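Local coordinates for cell wall surface anchor family protein (Streptococcus agalactiae, PDB 3PHS), which is the minor pilin GBS52 of a Gram-positive pathogen, attached to the cell wall, and mediates adhesion to lung epithelial cells through an IgG-like domain, at residues Glu137-Lys142 against Ser191-Ile196; Gly155-Leu160 against Ala183-Thr188; Glu159-Asn164 against Val205-Glu210. All coordinates share one frame; numbering follows the deposited sequence.

Contact 1. Residues Glu137-Lys142 against Ser191-Ile196; sequences ELDLLK and SGHIRI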
loop_
_atom_site.group_PDB
_atom_site.type_symbol
_atom_site.label_atom_id
_atom_site.label_comp_id
_atom_site.label_asym_id
_atom_site.label_seq_id
_atom_site.Cartn_x
_atom_site.Cartn_y
_atom_site.Cartn_z
ATOM N N GLU A 137 8.314 10.871 2.366
ATOM C CA GLU A 137 7.846 11.296 3.672
ATOM C C GLU A 137 6.622 12.205 3.560
ATOM O O GLU A 137 6.410 12.886 2.561
ATOM C CB GLU A 137 9.021 11.987 4.403
ATOM C CG GLU A 137 8.694 13.049 5.438
ATOM C CD GLU A 137 9.933 13.834 5.869
ATOM O OE1 GLU A 137 10.937 13.204 6.274
ATOM O OE2 GLU A 137 9.909 15.085 5.786
ATOM N N LEU A 138 5.816 12.180 4.614
ATOM C CA LEU A 138 4.671 13.065 4.746
ATOM C C LEU A 138 5.008 14.070 5.830
ATOM O O LEU A 138 5.517 13.687 6.881
ATOM C CB LEU A 138 3.457 12.257 5.196
ATOM C CG LEU A 138 2.232 13.001 5.724
ATOM C CD1 LEU A 138 1.654 13.878 4.596
ATOM C CD2 LEU A 138 1.204 11.983 6.226
ATOM N N ASP A 139 4.725 15.351 5.585
ATOM C CA ASP A 139 4.751 16.336 6.660
ATOM C C ASP A 139 3.415 17.079 6.715
ATOM O O ASP A 139 3.136 17.941 5.877
ATOM C CB ASP A 139 5.908 17.323 6.510
ATOM C CG ASP A 139 6.136 18.148 7.767
ATOM O OD1 ASP A 139 5.232 18.203 8.637
ATOM O OD2 ASP A 139 7.219 18.744 7.893
ATOM N N LEU A 140 2.608 16.716 7.701
ATOM C CA LEU A 140 1.306 17.318 7.913
ATOM C C LEU A 140 1.421 18.450 8.918
ATOM O O LEU A 140 1.964 18.265 10.009
ATOM C CB LEU A 140 0.303 16.281 8.409
ATOM C CG LEU A 140 -1.072 16.732 8.934
ATOM C CD1 LEU A 140 -1.850 17.511 7.872
ATOM C CD2 LEU A 140 -1.877 15.522 9.429
ATOM N N LEU A 141 0.898 19.609 8.528
ATOM C CA LEU A 141 0.689 20.703 9.453
ATOM C C LEU A 141 -0.816 20.836 9.675
ATOM O O LEU A 141 -1.582 20.967 8.719
ATOM C CB LEU A 141 1.273 22.007 8.888
ATOM C CG LEU A 141 0.828 23.295 9.606
ATOM C CD1 LEU A 141 1.303 23.331 11.059
ATOM C CD2 LEU A 141 1.245 24.554 8.854
ATOM N N LYS A 142 -1.219 20.796 10.937
ATOM C CA LYS A 142 -2.604 20.973 11.310
ATOM C C LYS A 142 -2.757 22.360 11.917
ATOM O O LYS A 142 -2.033 22.699 12.851
ATOM C CB LYS A 142 -3.018 19.941 12.346
ATOM C CG LYS A 142 -4.531 19.972 12.723
ATOM C CD LYS A 142 -5.433 19.618 11.514
ATOM C CE LYS A 142 -6.906 19.528 11.922
ATOM N NZ LYS A 142 -7.500 20.881 12.210
ATOM N N SER A 191 3.920 21.797 17.750
ATOM C CA SER A 191 4.052 22.663 16.580
ATOM C C SER A 191 2.999 22.399 15.485
ATOM O O SER A 191 3.069 22.974 14.403
ATOM C CB SER A 191 5.453 22.508 15.984
ATOM O OG SER A 191 5.616 21.195 15.441
ATOM N N GLY A 192 2.050 21.509 15.762
ATOM C CA GLY A 192 0.970 21.178 14.832
ATOM C C GLY A 192 1.318 20.120 13.794
ATOM O O GLY A 192 0.526 19.862 12.890
ATOM N N HIS A 193 2.484 19.483 13.938
ATOM C CA HIS A 193 3.000 18.566 12.904
ATOM C C HIS A 193 2.861 17.073 13.230
ATOM O O HIS A 193 2.949 16.659 14.388
ATOM C CB HIS A 193 4.471 18.883 12.575
ATOM C CG HIS A 193 4.661 20.139 11.780
ATOM N ND1 HIS A 193 4.847 20.136 10.416
ATOM C CD2 HIS A 193 4.687 21.438 12.158
ATOM C CE1 HIS A 193 4.976 21.380 9.983
ATOM N NE2 HIS A 193 4.893 22.189 11.024
ATOM N N ILE A 194 2.595 16.294 12.183
ATOM C CA ILE A 194 2.802 14.851 12.159
ATOM C C ILE A 194 3.771 14.656 10.991
ATOM O O ILE A 194 3.460 15.041 9.857
ATOM C CB ILE A 194 1.480 14.076 11.912
ATOM C CG1 ILE A 194 0.564 14.188 13.131
ATOM C CG2 ILE A 194 1.759 12.584 11.570
ATOM C CD1 ILE A 194 -0.836 13.651 12.916
ATOM N N ARG A 195 4.947 14.087 11.263
ATOM C CA ARG A 195 5.900 13.744 10.195
ATOM C C ARG A 195 6.116 12.240 10.174
ATOM O O ARG A 195 6.342 11.625 11.221
ATOM C CB ARG A 195 7.243 14.447 10.377
ATOM C CG ARG A 195 7.175 15.965 10.298
ATOM C CD ARG A 195 8.526 16.600 10.590
ATOM N NE ARG A 195 8.472 18.069 10.518
ATOM C CZ ARG A 195 8.142 18.864 11.535
ATOM N NH1 ARG A 195 7.824 18.343 12.719
ATOM N NH2 ARG A 195 8.131 20.184 11.370
ATOM N N ILE A 196 6.004 11.642 8.994
ATOM C CA ILE A 196 6.137 10.183 8.867
ATOM C C ILE A 196 7.063 9.932 7.674
ATOM O O ILE A 196 6.749 10.333 6.579
ATOM C CB ILE A 196 4.772 9.477 8.623
ATOM C CG1 ILE A 196 3.738 9.801 9.730
ATOM C CG2 ILE A 196 4.961 7.948 8.545
ATOM C CD1 ILE A 196 2.285 9.448 9.343
#
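Asp139 and Arg195 face each other in a non-hydrogen-bonded pair of two antiparallel strands, and the Asp139 carboxylate is shared with His193. Asp139 CB leaves the strand with CG anti to the backbone N (chi1 -167°), and CG comes to rest 3.5 Å from Arg195 CG. From there the two oxygens part: OD1 takes a straight hydrogen bond from His193 ND1 at 2.7 Å, on its syn side and in the plane of the imidazole, while OD2 forms a salt bridge to Arg195 NE at 3.0 Å whose hydrogen bond is bent and weak. Arg195 NH2 lies over the centre of the His193 ring, 3.4 Å above its plane; Leu141 CB makes a CH-pi contact with the opposite face, 4.3 Å from the centroid. The strands belong to one sheet of a prealbumin-like domain, in which 137-142 also pairs in parallel with strand 231-240. The other face is apolar: Leu138 CD2 meets Ile196 CD1, and Leu140 CD2 lies 4.1 Å from Ile194 CD1. Leu206 backs both leucines, Leu160 backs Ile196, and Phe158 backs Leu140 and Ile194. Lys142 N bonds to Gly192 O at 2.8 Å; the lysine's NZ is covalently joined to Asn238 CG, an intramolecular isopeptide bond.

Contact 2. Residues Gly155-Leu160 against Ala183-Thr188; sequences GVVFEL and AKHLET
Gly155-Leu160 and Ala183-Thr188 pair antiparallel through a short ladder, with Phe158 and Leu186 as its hydrogen-bonded pair and Val157 and Glu187 as the adjoining non-hydrogen-bonded one. Phe158 N reaches Leu186 O at 2.8 Å in the carbonyl plane, and Leu186 N returns the bond to Phe158 O. Ahead of the strand, at 155-156, Thr188 continues the pairing: its N bonds to Val156 O, its O accepts Gly155 N, and its OG1 accepts Val156 N at 3.0 Å. With OG1 set between the backbone N and the carbonyl carbon (chi1 62°), the hydroxyl faces that amide and also bonds to Leu153 O. Thr188 CG2 meanwhile approaches the edge of the Phe158 ring, 4.3 Å from Phe158 CE1. On the Phe158 side of the sheet, Leu186 lays CB against Phe158 O and brings CD1 to 3.9 Å from Leu160 CB. On the other side, in one of its two conformers, the His185 imidazole receives Val157 CG1 over one face, 3.9 Å from the ring centroid, and has Glu159 OE2 in plane at its edge, 3.3 Å from His185 CD2. Glu159 OE1 is hydrogen-bonded to Tyr161 OH. The Lys184 chain runs extended alongside Glu159, its NZ near OE2 but beyond salt-bridge distance. Past the ladder the backbones separate, and a water accepts from Leu160 N at 2.8 Å and can donate to nearby Lys184 O. This is the edge of a four-stranded antiparallel sheet, with 186-187 outermost and Phe158 and Leu186 turned toward the core of the prealbumin-like beta sandwich.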
loop_
_atom_site.group_PDB
_atom_site.type_symbol
_atom_site.label_atom_id
_atom_site.label_comp_id
_atom_site.label_asym_id
_atom_site.label_seq_id
_atom_site.Cartn_x
_atom_site.Cartn_y
_atom_site.Cartn_z
ATOM N N GLY A 155 -2.122 17.988 19.544
ATOM C CA GLY A 155 -2.969 16.941 20.088
ATOM C C GLY A 155 -4.117 16.450 19.234
ATOM O O GLY A 155 -4.991 15.747 19.740
ATOM N N VAL A 156 -4.135 16.825 17.948
ATOM C CA VAL A 156 -5.147 16.351 17.002
ATOM C C VAL A 156 -4.753 14.957 16.500
ATOM O O VAL A 156 -3.597 14.738 16.137
ATOM C CB VAL A 156 -5.314 17.323 15.799
ATOM C CG1 VAL A 156 -6.359 16.803 14.777
ATOM C CG2 VAL A 156 -5.691 18.725 16.285
ATOM N N VAL A 157 -5.723 14.055 16.459
ATOM C CA VAL A 157 -5.480 12.627 16.208
ATOM C C VAL A 157 -5.886 12.237 14.785
ATOM O O VAL A 157 -7.001 12.507 14.337
ATOM C CB VAL A 157 -6.199 11.747 17.271
ATOM C CG1 VAL A 157 -6.030 10.226 16.985
ATOM C CG2 VAL A 157 -5.697 12.115 18.676
ATOM N N PHE A 158 -4.950 11.601 14.084
ATOM C CA PHE A 158 -5.169 11.076 12.751
ATOM C C PHE A 158 -4.785 9.587 12.670
ATOM O O PHE A 158 -4.014 9.097 13.501
ATOM C CB PHE A 158 -4.277 11.814 11.755
ATOM C CG PHE A 158 -4.760 13.193 11.387
ATOM C CD1 PHE A 158 -4.360 14.305 12.122
ATOM C CD2 PHE A 158 -5.540 13.387 10.259
ATOM C CE1 PHE A 158 -4.793 15.600 11.747
ATOM C CE2 PHE A 158 -5.966 14.670 9.883
ATOM C CZ PHE A 158 -5.589 15.761 10.640
ATOM N N GLU A 159 -5.347 8.903 11.677
ATOM C CA GLU A 159 -4.849 7.603 11.215
ATOM C C GLU A 159 -4.478 7.754 9.744
ATOM O O GLU A 159 -4.973 8.652 9.069
ATOM C CB GLU A 159 -5.900 6.515 11.402
ATOM C CG GLU A 159 -6.138 6.191 12.873
ATOM C CD GLU A 159 -7.328 5.290 13.110
ATOM O OE1 GLU A 159 -8.078 4.976 12.165
ATOM O OE2 GLU A 159 -7.505 4.897 14.280
ATOM N N LEU A 160 -3.602 6.879 9.258
ATOM C CA LEU A 160 -3.183 6.886 7.858
ATOM C C LEU A 160 -3.503 5.534 7.220
ATOM O O LEU A 160 -3.315 4.492 7.854
ATOM C CB LEU A 160 -1.685 7.176 7.770
ATOM C CG LEU A 160 -1.101 7.292 6.358
ATOM C CD1 LEU A 160 -1.587 8.525 5.615
ATOM C CD2 LEU A 160 0.430 7.295 6.421
ATOM N N ALA A 183 2.141 2.123 16.443
ATOM C CA ALA A 183 0.787 2.588 16.747
ATOM C C ALA A 183 0.056 3.123 15.517
ATOM O O ALA A 183 0.685 3.693 14.627
ATOM C CB ALA A 183 0.876 3.675 17.801
ATOM N N LYS A 184 -1.263 2.942 15.482
ATOM C CA LYS A 184 -2.102 3.537 14.437
ATOM C C LYS A 184 -2.451 5.012 14.741
ATOM O O LYS A 184 -2.662 5.823 13.827
ATOM C CB LYS A 184 -3.343 2.683 14.154
ATOM C CG LYS A 184 -4.354 2.607 15.282
ATOM C CD LYS A 184 -5.673 2.040 14.830
ATOM C CE LYS A 184 -6.568 1.797 16.038
ATOM N NZ LYS A 184 -7.822 1.112 15.683
ATOM N N HIS A 185 -2.495 5.335 16.035
ATOM C CA HIS A 185 -2.845 6.693 16.421
ATOM C C HIS A 185 -1.666 7.636 16.216
ATOM O O HIS A 185 -0.534 7.410 16.652
ATOM C CB HIS A 185 -3.461 6.761 17.825
ATOM C CG HIS A 185 -4.948 6.553 17.841
ATOM N ND1 HIS A 185 -5.749 6.968 18.885
ATOM C CD2 HIS A 185 -5.780 5.983 16.935
ATOM C CE1 HIS A 185 -7.005 6.653 18.627
ATOM N NE2 HIS A 185 -7.051 6.055 17.448
ATOM N N LEU A 186 -1.947 8.687 15.452
ATOM C CA LEU A 186 -0.939 9.684 15.118
ATOM C C LEU A 186 -1.437 11.000 15.692
ATOM O O LEU A 186 -2.595 11.345 15.520
ATOM C CB LEU A 186 -0.758 9.791 13.596
ATOM C CG LEU A 186 -0.570 8.489 12.794
ATOM C CD1 LEU A 186 -0.844 8.717 11.307
ATOM C CD2 LEU A 186 0.815 7.926 13.014
ATOM N N GLU A 187 -0.568 11.720 16.381
ATOM C CA GLU A 187 -0.999 12.926 17.087
ATOM C C GLU A 187 -0.105 14.103 16.725
ATOM O O GLU A 187 1.118 13.983 16.730
ATOM C CB GLU A 187 -1.000 12.665 18.602
ATOM C CG GLU A 187 -1.894 13.616 19.356
ATOM C CD GLU A 187 -1.975 13.322 20.839
ATOM O OE1 GLU A 187 -2.346 12.187 21.224
ATOM O OE2 GLU A 187 -1.702 14.256 21.621
ATOM N N THR A 188 -0.712 15.238 16.391
ATOM C CA THR A 188 0.049 16.424 16.039
ATOM C C THR A 188 0.807 16.886 17.275
ATOM O O THR A 188 0.278 16.835 18.391
ATOM C CB THR A 188 -0.835 17.575 15.493
ATOM O OG1 THR A 188 -1.761 17.993 16.503
ATOM C CG2 THR A 188 -1.610 17.116 14.252
HETATM O O HOH W 1 -2.544 5.104 11.187
#

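Contact 3. Residues Glu159-Asn164 against Val205-Glu210; sequences ELYEKN and VLKEIE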
loop_
_atom_site.group_PDB
_atom_site.type_symbol
_atom_site.label_atom_id
_atom_site.label_comp_id
_atom_site.label_asym_id
_atom_site.label_seq_id
_atom_site.Cartn_x
_atom_site.Cartn_y
_atom_site.Cartn_z
ATOM N N GLU A 159 -5.347 8.903 11.677
ATOM C CA GLU A 159 -4.849 7.603 11.215
ATOM C C GLU A 159 -4.478 7.754 9.744
ATOM O O GLU A 159 -4.973 8.652 9.069
ATOM C CB GLU A 159 -5.900 6.515 11.402
ATOM C CG GLU A 159 -6.138 6.191 12.873
ATOM C CD GLU A 159 -7.328 5.290 13.110
ATOM O OE1 GLU A 159 -8.078 4.976 12.165
ATOM O OE2 GLU A 159 -7.505 4.897 14.280
ATOM N N LEU A 160 -3.602 6.879 9.258
ATOM C CA LEU A 160 -3.183 6.886 7.858
ATOM C C LEU A 160 -3.503 5.534 7.220
ATOM O O LEU A 160 -3.315 4.492 7.854
ATOM C CB LEU A 160 -1.685 7.176 7.770
ATOM C CG LEU A 160 -1.101 7.292 6.358
ATOM C CD1 LEU A 160 -1.587 8.525 5.615
ATOM C CD2 LEU A 160 0.430 7.295 6.421
ATOM N N TYR A 161 -4.022 5.559 5.995
ATOM C CA TYR A 161 -4.387 4.356 5.265
ATOM C C TYR A 161 -3.754 4.397 3.888
ATOM O O TYR A 161 -3.536 5.462 3.354
ATOM C CB TYR A 161 -5.910 4.299 5.081
ATOM C CG TYR A 161 -6.641 4.059 6.370
ATOM C CD1 TYR A 161 -6.889 5.106 7.268
ATOM C CD2 TYR A 161 -7.062 2.779 6.711
ATOM C CE1 TYR A 161 -7.547 4.865 8.483
ATOM C CE2 TYR A 161 -7.730 2.536 7.896
ATOM C CZ TYR A 161 -7.977 3.577 8.777
ATOM O OH TYR A 161 -8.639 3.299 9.966
ATOM N N GLU A 162 -3.496 3.231 3.302
ATOM C CA GLU A 162 -3.296 3.189 1.852
ATOM C C GLU A 162 -4.640 3.587 1.224
ATOM O O GLU A 162 -5.694 3.329 1.818
ATOM C CB GLU A 162 -2.885 1.775 1.406
ATOM C CG GLU A 162 -1.528 1.332 1.972
ATOM C CD GLU A 162 -1.140 -0.097 1.605
ATOM O OE1 GLU A 162 -1.930 -0.802 0.949
ATOM O OE2 GLU A 162 -0.030 -0.504 1.980
ATOM N N LYS A 163 -4.609 4.205 0.046
ATOM C CA LYS A 163 -5.838 4.510 -0.704
ATOM C C LYS A 163 -6.722 3.257 -0.818
ATOM O O LYS A 163 -6.233 2.180 -1.175
ATOM C CB LYS A 163 -5.521 5.062 -2.103
ATOM C CG LYS A 163 -6.738 5.706 -2.755
ATOM C CD LYS A 163 -6.500 6.125 -4.194
ATOM C CE LYS A 163 -7.829 6.549 -4.820
ATOM N NZ LYS A 163 -7.680 7.676 -5.783
ATOM N N ASN A 164 -8.009 3.402 -0.497
ATOM C CA ASN A 164 -8.976 2.272 -0.486
ATOM C C ASN A 164 -8.653 1.158 0.516
ATOM O O ASN A 164 -9.266 0.082 0.467
ATOM C CB ASN A 164 -9.163 1.635 -1.886
ATOM C CG ASN A 164 -9.580 2.627 -2.950
ATOM O OD1 ASN A 164 -10.449 3.483 -2.733
ATOM N ND2 ASN A 164 -8.965 2.511 -4.125
ATOM N N VAL A 205 -4.368 7.990 2.494
ATOM C CA VAL A 205 -5.482 8.790 2.995
ATOM C C VAL A 205 -5.275 9.044 4.480
ATOM O O VAL A 205 -5.092 8.108 5.274
ATOM C CB VAL A 205 -6.850 8.107 2.743
ATOM C CG1 VAL A 205 -7.992 8.897 3.406
ATOM C CG2 VAL A 205 -7.108 7.937 1.263
ATOM N N LEU A 206 -5.307 10.325 4.847
ATOM C CA LEU A 206 -5.303 10.727 6.246
ATOM C C LEU A 206 -6.734 10.831 6.755
ATOM O O LEU A 206 -7.559 11.531 6.160
ATOM C CB LEU A 206 -4.606 12.082 6.394
ATOM C CG LEU A 206 -3.076 12.085 6.429
ATOM C CD1 LEU A 206 -2.586 13.509 6.225
ATOM C CD2 LEU A 206 -2.537 11.493 7.751
ATOM N N LYS A 207 -7.022 10.135 7.835
ATOM C CA LYS A 207 -8.315 10.206 8.451
ATOM C C LYS A 207 -8.231 10.961 9.776
ATOM O O LYS A 207 -7.490 10.599 10.624
ATOM C CB LYS A 207 -8.899 8.802 8.619
ATOM C CG LYS A 207 -10.356 8.777 8.968
ATOM C CD LYS A 207 -10.936 7.343 9.022
ATOM C CE LYS A 207 -12.295 7.294 9.749
ATOM N NZ LYS A 207 -12.761 5.933 10.025
ATOM N N GLU A 208 -8.946 12.073 9.888
ATOM C CA GLU A 208 -8.909 12.816 11.139
ATOM C C GLU A 208 -9.903 12.162 12.093
ATOM O O GLU A 208 -11.073 11.987 11.744
ATOM C CB GLU A 208 -9.252 14.298 10.918
ATOM C CG GLU A 208 -8.980 15.146 12.151
ATOM C CD GLU A 208 -9.242 16.641 11.928
ATOM O OE1 GLU A 208 -9.295 17.098 10.766
ATOM O OE2 GLU A 208 -9.374 17.349 12.943
ATOM N N ILE A 209 -9.427 11.814 13.283
ATOM C CA ILE A 209 -10.181 10.990 14.243
ATOM C C ILE A 209 -10.808 11.858 15.319
ATOM O O ILE A 209 -11.983 11.680 15.671
ATOM C CB ILE A 209 -9.249 9.947 14.943
ATOM C CG1 ILE A 209 -8.555 9.061 13.906
ATOM C CG2 ILE A 209 -10.024 9.090 15.954
ATOM C CD1 ILE A 209 -9.491 8.410 12.915
ATOM N N GLU A 210 -10.007 12.781 15.838
ATOM C CA GLU A 210 -10.431 13.638 16.932
ATOM C C GLU A 210 -9.653 14.943 16.903
ATOM O O GLU A 210 -8.423 14.965 16.763
ATOM C CB GLU A 210 -10.235 12.912 18.268
ATOM C CG GLU A 210 -10.425 13.776 19.522
ATOM C CD GLU A 210 -10.254 12.976 20.799
ATOM O OE1 GLU A 210 -9.839 11.797 20.733
ATOM O OE2 GLU A 210 -10.538 13.530 21.877
#
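Val205 opens its pairing with Tyr161 by two backbone bonds, Val205 N to Tyr161 O and Tyr161 N to Val205 O, in the central antiparallel pair of a four-stranded sheet of the prealbumin-like domain. The two strands are inclined, their directions 150° apart. Val205 CG2 reaches beyond the strand end to Lys163 CA at 4.2 Å. Leu206 follows on the core face, where its CD2 lies 3.8 Å from Leu160 CD1; the two side chains cross, and Val224 also packs on Leu206. Lys207 returns to the Tyr161 face. Its N bonds to Glu159 O at 2.8 Å, its O receives Glu159 N, and its CB comes 4.2 Å from Tyr161 CE1. Glu208 points away from 159-164, and its side chain touches Lys142. At the end of the segment a classic beta bulge interrupts the regular pairing, Ile209 and Glu210 both facing Val157. Ile209 points toward 159-164 and crosses Glu159 at about a right angle, Ile209 CG1 lying 3.9 Å from Glu159 CG. Its CD1 lies against the carboxylate, 3.8 Å from Glu159 OE1, which accepts a hydrogen bond from Tyr161 OH at 2.8 Å on its anti side, 30° out of the carboxylate plane.

How the contacts relate
All three contacts lie in one prealbumin-like domain. Contacts 2 and 3, with centres about 9 Å apart, share Glu159 and Leu160: strand 157-162 is paired with 186-187 on one edge and 202-210 on the other. Contact 1 belongs to the other sheet, its centre about 10 Å from that of contact 2 and 14 Å from that of contact 3. Along the chain, 137-142 comes first, then 155-164, 183-188, 191-196 and 205-210, so the chain passes repeatedly between sheets. The layers meet through Ile194 on Phe158, Leu140 on Leu206 and Ile196 on Leu160, forming one hydrophobic core; Glu208 adjoins Lys142, whose isopeptide link is likely to stiffen the pilin.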